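PDB 5MLD: 8-demethyl-8-aminoriboflavin-5'-phosphate synthase from Streptomyces davawensis, which replaces the C-8 methyl group of riboflavin-5'-phosphate with an amino group taken from glutamate, a step in making the antibiotic roseoflavin. Local coordinates for residues 118-130 / 142-154. Residues are numbered along the deposited sequence; the frame is centred on the assembly and turned at random. Where two conformers were deposited one is given.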
loop_
_atom_site.group_PDB
_atom_site.type_symbol
_atom_site.label_atom_id
_atom_site.label_comp_id
_atom_site.label_asym_id
_atom_site.label_seq_id
_atom_site.Cartn_x
_atom_site.Cartn_y
_atom_site.Cartn_z
ATOM N N LYS A 118 6.754 -16.644 27.275
ATOM C CA LYS A 118 7.438 -15.417 26.879
ATOM C C LYS A 118 7.138 -15.093 25.416
ATOM O O LYS A 118 8.003 -14.658 24.650
ATOM C CB LYS A 118 8.945 -15.508 27.131
ATOM C CG LYS A 118 9.310 -15.999 28.529
ATOM C CD LYS A 118 8.710 -15.106 29.606
ATOM C CE LYS A 118 9.140 -15.560 30.996
ATOM N NZ LYS A 118 10.622 -15.697 31.095
ATOM N N GLN A 119 5.887 -15.304 25.027
ATOM C CA GLN A 119 5.416 -14.994 23.687
ATOM C C GLN A 119 4.169 -14.134 23.784
ATOM O O GLN A 119 3.471 -14.133 24.800
ATOM C CB GLN A 119 5.117 -16.267 22.897
ATOM C CG GLN A 119 6.361 -17.069 22.555
ATOM C CD GLN A 119 6.040 -18.453 22.057
ATOM O OE1 GLN A 119 4.879 -18.873 22.050
ATOM N NE2 GLN A 119 7.072 -19.183 21.632
ATOM N N PHE A 120 3.899 -13.383 22.711
ATOM C CA PHE A 120 2.660 -12.624 22.640
ATOM C C PHE A 120 1.467 -13.584 22.683
ATOM O O PHE A 120 1.592 -14.757 22.318
ATOM C CB PHE A 120 2.636 -11.761 21.369
ATOM C CG PHE A 120 3.824 -10.843 21.230
ATOM C CD1 PHE A 120 4.416 -10.255 22.349
ATOM C CD2 PHE A 120 4.364 -10.573 19.979
ATOM C CE1 PHE A 120 5.523 -9.408 22.210
ATOM C CE2 PHE A 120 5.463 -9.729 19.832
ATOM C CZ PHE A 120 6.050 -9.144 20.955
ATOM N N PRO A 121 0.297 -13.101 23.127
ATOM C CA PRO A 121 -0.841 -14.009 23.364
ATOM C C PRO A 121 -1.328 -14.744 22.133
ATOM O O PRO A 121 -1.893 -15.835 22.273
ATOM C CB PRO A 121 -1.935 -13.073 23.904
ATOM C CG PRO A 121 -1.226 -11.909 24.407
ATOM C CD PRO A 121 0.008 -11.735 23.586
ATOM N N LEU A 122 -1.141 -14.193 20.936
ATOM C CA LEU A 122 -1.670 -14.814 19.727
ATOM C C LEU A 122 -0.624 -15.643 18.984
ATOM O O LEU A 122 -0.878 -16.100 17.864
ATOM C CB LEU A 122 -2.272 -13.737 18.812
ATOM C CG LEU A 122 -3.410 -12.950 19.481
ATOM C CD1 LEU A 122 -4.058 -11.951 18.535
ATOM C CD2 LEU A 122 -4.477 -13.888 20.040
ATOM N N TYR A 123 0.541 -15.854 19.583
ATOM C CA TYR A 123 1.536 -16.750 19.004
ATOM C C TYR A 123 0.967 -18.147 18.780
ATOM O O TYR A 123 0.094 -18.617 19.518
ATOM C CB TYR A 123 2.769 -16.830 19.912
ATOM C CG TYR A 123 3.957 -16.085 19.327
ATOM C CD1 TYR A 123 3.919 -14.708 19.173
ATOM C CD2 TYR A 123 5.105 -16.756 18.939
ATOM C CE1 TYR A 123 4.986 -14.019 18.638
ATOM C CE2 TYR A 123 6.180 -16.078 18.406
ATOM C CZ TYR A 123 6.119 -14.714 18.257
ATOM O OH TYR A 123 7.177 -14.020 17.719
ATOM N N ASN A 124 1.482 -18.809 17.740
ATOM C CA ASN A 124 1.143 -20.167 17.318
ATOM C C ASN A 124 -0.229 -20.283 16.688
ATOM O O ASN A 124 -0.713 -21.410 16.477
ATOM C CB ASN A 124 1.277 -21.157 18.474
ATOM C CG ASN A 124 2.637 -21.078 19.075
ATOM O OD1 ASN A 124 3.615 -21.350 18.391
ATOM N ND2 ASN A 124 2.726 -20.627 20.321
ATOM N N LYS A 125 -0.865 -19.164 16.364
ATOM C CA LYS A 125 -2.115 -19.204 15.618
ATOM C C LYS A 125 -1.845 -18.959 14.135
ATOM O O LYS A 125 -0.737 -18.605 13.718
ATOM C CB LYS A 125 -3.101 -18.187 16.200
ATOM C CG LYS A 125 -3.459 -18.490 17.654
ATOM C CD LYS A 125 -4.324 -17.381 18.220
ATOM C CE LYS A 125 -4.666 -17.661 19.666
ATOM N NZ LYS A 125 -5.409 -18.927 19.813
ATOM N N VAL A 126 -2.866 -19.194 13.319
ATOM C CA VAL A 126 -2.729 -19.131 11.867
ATOM C C VAL A 126 -3.796 -18.192 11.332
ATOM O O VAL A 126 -4.931 -18.197 11.823
ATOM C CB VAL A 126 -2.860 -20.532 11.231
ATOM C CG1 VAL A 126 -2.893 -20.440 9.720
ATOM C CG2 VAL A 126 -1.711 -21.434 11.677
ATOM N N ALA A 127 -3.428 -17.371 10.351
ATOM C CA ALA A 127 -4.334 -16.401 9.751
ATOM C C ALA A 127 -4.587 -16.726 8.286
ATOM O O ALA A 127 -3.687 -17.164 7.561
ATOM C CB ALA A 127 -3.785 -14.972 9.866
ATOM N N GLY A 128 -5.836 -16.504 7.867
ATOM C CA GLY A 128 -6.191 -16.516 6.468
ATOM C C GLY A 128 -7.082 -15.326 6.181
ATOM O O GLY A 128 -7.484 -14.592 7.088
ATOM N N LEU A 129 -7.399 -15.149 4.909
ATOM C CA LEU A 129 -8.103 -13.948 4.501
ATOM C C LEU A 129 -9.092 -14.307 3.403
ATOM O O LEU A 129 -8.735 -15.034 2.472
ATOM C CB LEU A 129 -7.090 -12.920 4.019
ATOM C CG LEU A 129 -7.469 -11.464 3.919
ATOM C CD1 LEU A 129 -7.930 -10.947 5.282
ATOM C CD2 LEU A 129 -6.220 -10.764 3.485
ATOM N N LEU A 130 -10.329 -13.825 3.531
ATOM C CA LEU A 130 -11.310 -13.828 2.450
ATOM C C LEU A 130 -11.671 -12.381 2.135
ATOM O O LEU A 130 -11.952 -11.603 3.052
ATOM C CB LEU A 130 -12.566 -14.612 2.837
ATOM C CG LEU A 130 -12.375 -16.098 3.175
ATOM C CD1 LEU A 130 -13.663 -16.668 3.693
ATOM C CD2 LEU A 130 -11.882 -16.910 1.952
ATOM N N ALA A 142 -4.603 -7.580 1.453
ATOM C CA ALA A 142 -3.968 -8.769 2.008
ATOM C C ALA A 142 -2.611 -8.426 2.587
ATOM O O ALA A 142 -2.277 -8.853 3.695
ATOM C CB ALA A 142 -3.842 -9.862 0.941
ATOM N N GLY A 143 -1.834 -7.617 1.876
ATOM C CA GLY A 143 -0.535 -7.230 2.403
ATOM C C GLY A 143 -0.663 -6.500 3.724
ATOM O O GLY A 143 0.024 -6.823 4.698
ATOM N N THR A 144 -1.575 -5.526 3.785
ATOM C CA THR A 144 -1.722 -4.724 5.000
ATOM C C THR A 144 -2.252 -5.560 6.165
ATOM O O THR A 144 -1.702 -5.522 7.273
ATOM C CB THR A 144 -2.643 -3.531 4.718
ATOM O OG1 THR A 144 -2.049 -2.719 3.700
ATOM C CG2 THR A 144 -2.791 -2.690 5.953
ATOM N N VAL A 145 -3.309 -6.339 5.932
ATOM C CA VAL A 145 -3.932 -7.075 7.032
ATOM C C VAL A 145 -3.035 -8.213 7.509
ATOM O O VAL A 145 -2.855 -8.416 8.717
ATOM C CB VAL A 145 -5.313 -7.596 6.611
ATOM C CG1 VAL A 145 -5.879 -8.523 7.675
ATOM C CG2 VAL A 145 -6.260 -6.433 6.327
ATOM N N LEU A 146 -2.479 -8.989 6.577
ATOM C CA LEU A 146 -1.683 -10.140 7.001
ATOM C C LEU A 146 -0.378 -9.704 7.652
ATOM O O LEU A 146 0.100 -10.369 8.585
ATOM C CB LEU A 146 -1.429 -11.078 5.813
ATOM C CG LEU A 146 -2.686 -11.845 5.388
ATOM C CD1 LEU A 146 -2.498 -12.505 4.042
ATOM C CD2 LEU A 146 -3.106 -12.870 6.480
ATOM N N ASN A 147 0.200 -8.592 7.189
ATOM C CA ASN A 147 1.350 -8.010 7.877
ATOM C C ASN A 147 1.004 -7.664 9.322
ATOM O O ASN A 147 1.760 -7.987 10.247
ATOM C CB ASN A 147 1.845 -6.755 7.146
ATOM C CG ASN A 147 3.017 -6.079 7.880
ATOM O OD1 ASN A 147 2.864 -5.038 8.538
ATOM N ND2 ASN A 147 4.174 -6.702 7.806
ATOM N N ASN A 148 -0.133 -6.998 9.542
ATOM C CA ASN A 148 -0.493 -6.629 10.908
ATOM C C ASN A 148 -0.729 -7.854 11.777
ATOM O O ASN A 148 -0.320 -7.877 12.945
ATOM C CB ASN A 148 -1.733 -5.745 10.945
ATOM C CG ASN A 148 -2.077 -5.329 12.360
ATOM O OD1 ASN A 148 -1.453 -4.422 12.911
ATOM N ND2 ASN A 148 -3.039 -6.011 12.973
ATOM N N LEU A 149 -1.396 -8.877 11.239
ATOM C CA LEU A 149 -1.612 -10.088 12.028
ATOM C C LEU A 149 -0.291 -10.782 12.317
ATOM O O LEU A 149 -0.090 -11.306 13.420
ATOM C CB LEU A 149 -2.580 -11.022 11.308
ATOM C CG LEU A 149 -4.013 -10.487 11.222
ATOM C CD1 LEU A 149 -4.892 -11.485 10.473
ATOM C CD2 LEU A 149 -4.585 -10.159 12.623
ATOM N N GLY A 150 0.619 -10.773 11.335
ATOM C CA GLY A 150 1.974 -11.266 11.559
ATOM C C GLY A 150 2.658 -10.613 12.747
ATOM O O GLY A 150 3.357 -11.284 13.506
ATOM N N ARG A 151 2.464 -9.295 12.931
ATOM C CA ARG A 151 3.091 -8.603 14.065
ATOM C C ARG A 151 2.577 -9.126 15.402
ATOM O O ARG A 151 3.300 -9.082 16.403
ATOM C CB ARG A 151 2.846 -7.088 13.989
ATOM C CG ARG A 151 3.703 -6.333 12.976
ATOM C CD ARG A 151 3.452 -4.811 13.027
ATOM N NE ARG A 151 4.159 -4.114 14.110
ATOM C CZ ARG A 151 3.616 -3.814 15.289
ATOM N NH1 ARG A 151 2.362 -4.160 15.539
ATOM N NH2 ARG A 151 4.317 -3.173 16.219
ATOM N N LEU A 152 1.343 -9.635 15.430
ATOM C CA LEU A 152 0.697 -10.086 16.655
ATOM C C LEU A 152 1.066 -11.506 17.043
ATOM O O LEU A 152 0.853 -11.898 18.197
ATOM C CB LEU A 152 -0.829 -9.997 16.506
ATOM C CG LEU A 152 -1.428 -8.632 16.198
ATOM C CD1 LEU A 152 -2.945 -8.757 16.092
ATOM C CD2 LEU A 152 -1.021 -7.601 17.270
ATOM N N GLY A 153 1.574 -12.304 16.114
ATOM C CA GLY A 153 1.866 -13.683 16.451
ATOM C C GLY A 153 1.344 -14.710 15.470
ATOM O O GLY A 153 1.662 -15.897 15.607
ATOM N N TYR A 154 0.553 -14.280 14.481
ATOM C CA TYR A 154 -0.010 -15.198 13.501
ATOM C C TYR A 154 1.024 -15.626 12.471
ATOM O O TYR A 154 1.846 -14.827 12.017
ATOM C CB TYR A 154 -1.207 -14.556 12.779
ATOM C CG TYR A 154 -2.431 -14.466 13.652
ATOM C CD1 TYR A 154 -3.321 -15.532 13.737
ATOM C CD2 TYR A 154 -2.702 -13.311 14.385
ATOM C CE1 TYR A 154 -4.435 -15.464 14.550
ATOM C CE2 TYR A 154 -3.820 -13.236 15.201
ATOM C CZ TYR A 154 -4.678 -14.325 15.278
ATOM O OH TYR A 154 -5.787 -14.269 16.089
HETATM O O HOH W 1 1.873 -18.514 14.743
#
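In the beta-alpha-beta unit formed by strand 125-132, helix 138-152 and strand 154-155, helix residues A142, L146 and L149 lie over L129 and A127 of the strand. The short axes run nearly antiparallel, at 166° and 9.3 Å apart, because the helix carries the chain back across the sheet. L129 has CG anti to its own N (chi1 -162°), and its two methyls divide the helix surface: CD1 meets V145 CG1, while L129 CD2 presses tightly on A142 CA at 3.4 Å. Further back, A127 CB touches L149 CD1 at 3.7 Å and also meets L146 CD2 and Y154 CB. This is the flavodoxin-like layering of helix on a largely parallel sheet; on the other side of the strand, V126 and L130 pack against helix 183-205.

G153 ends the helix in a Schellman motif, its phi of 131° turning the chain toward the sheet. L149 O takes Y154 N and L152 N from opposite faces of its plane. L122 and K125 meet the Y154 ring obliquely from the same side of its plane, L122 CD1 3.6 Å from Y154 CE2 and K125 CB 3.5 Å from Y154 CE1, while A127 CB lies on the other side; the carbonyl carbon of V126 sits at the ring edge. K125 NZ continues past the ring to the carbonyls of R80 and A82. A water bridges the backbones, donating to both K125 O and G153 O and lying 2.8 Å from each of them. The same G153 O takes a CA-H...O contact from Y123 CA, and the Y123 ring lies obliquely against G153 CA; its OH bonds to N159 and N195 of the second subunit.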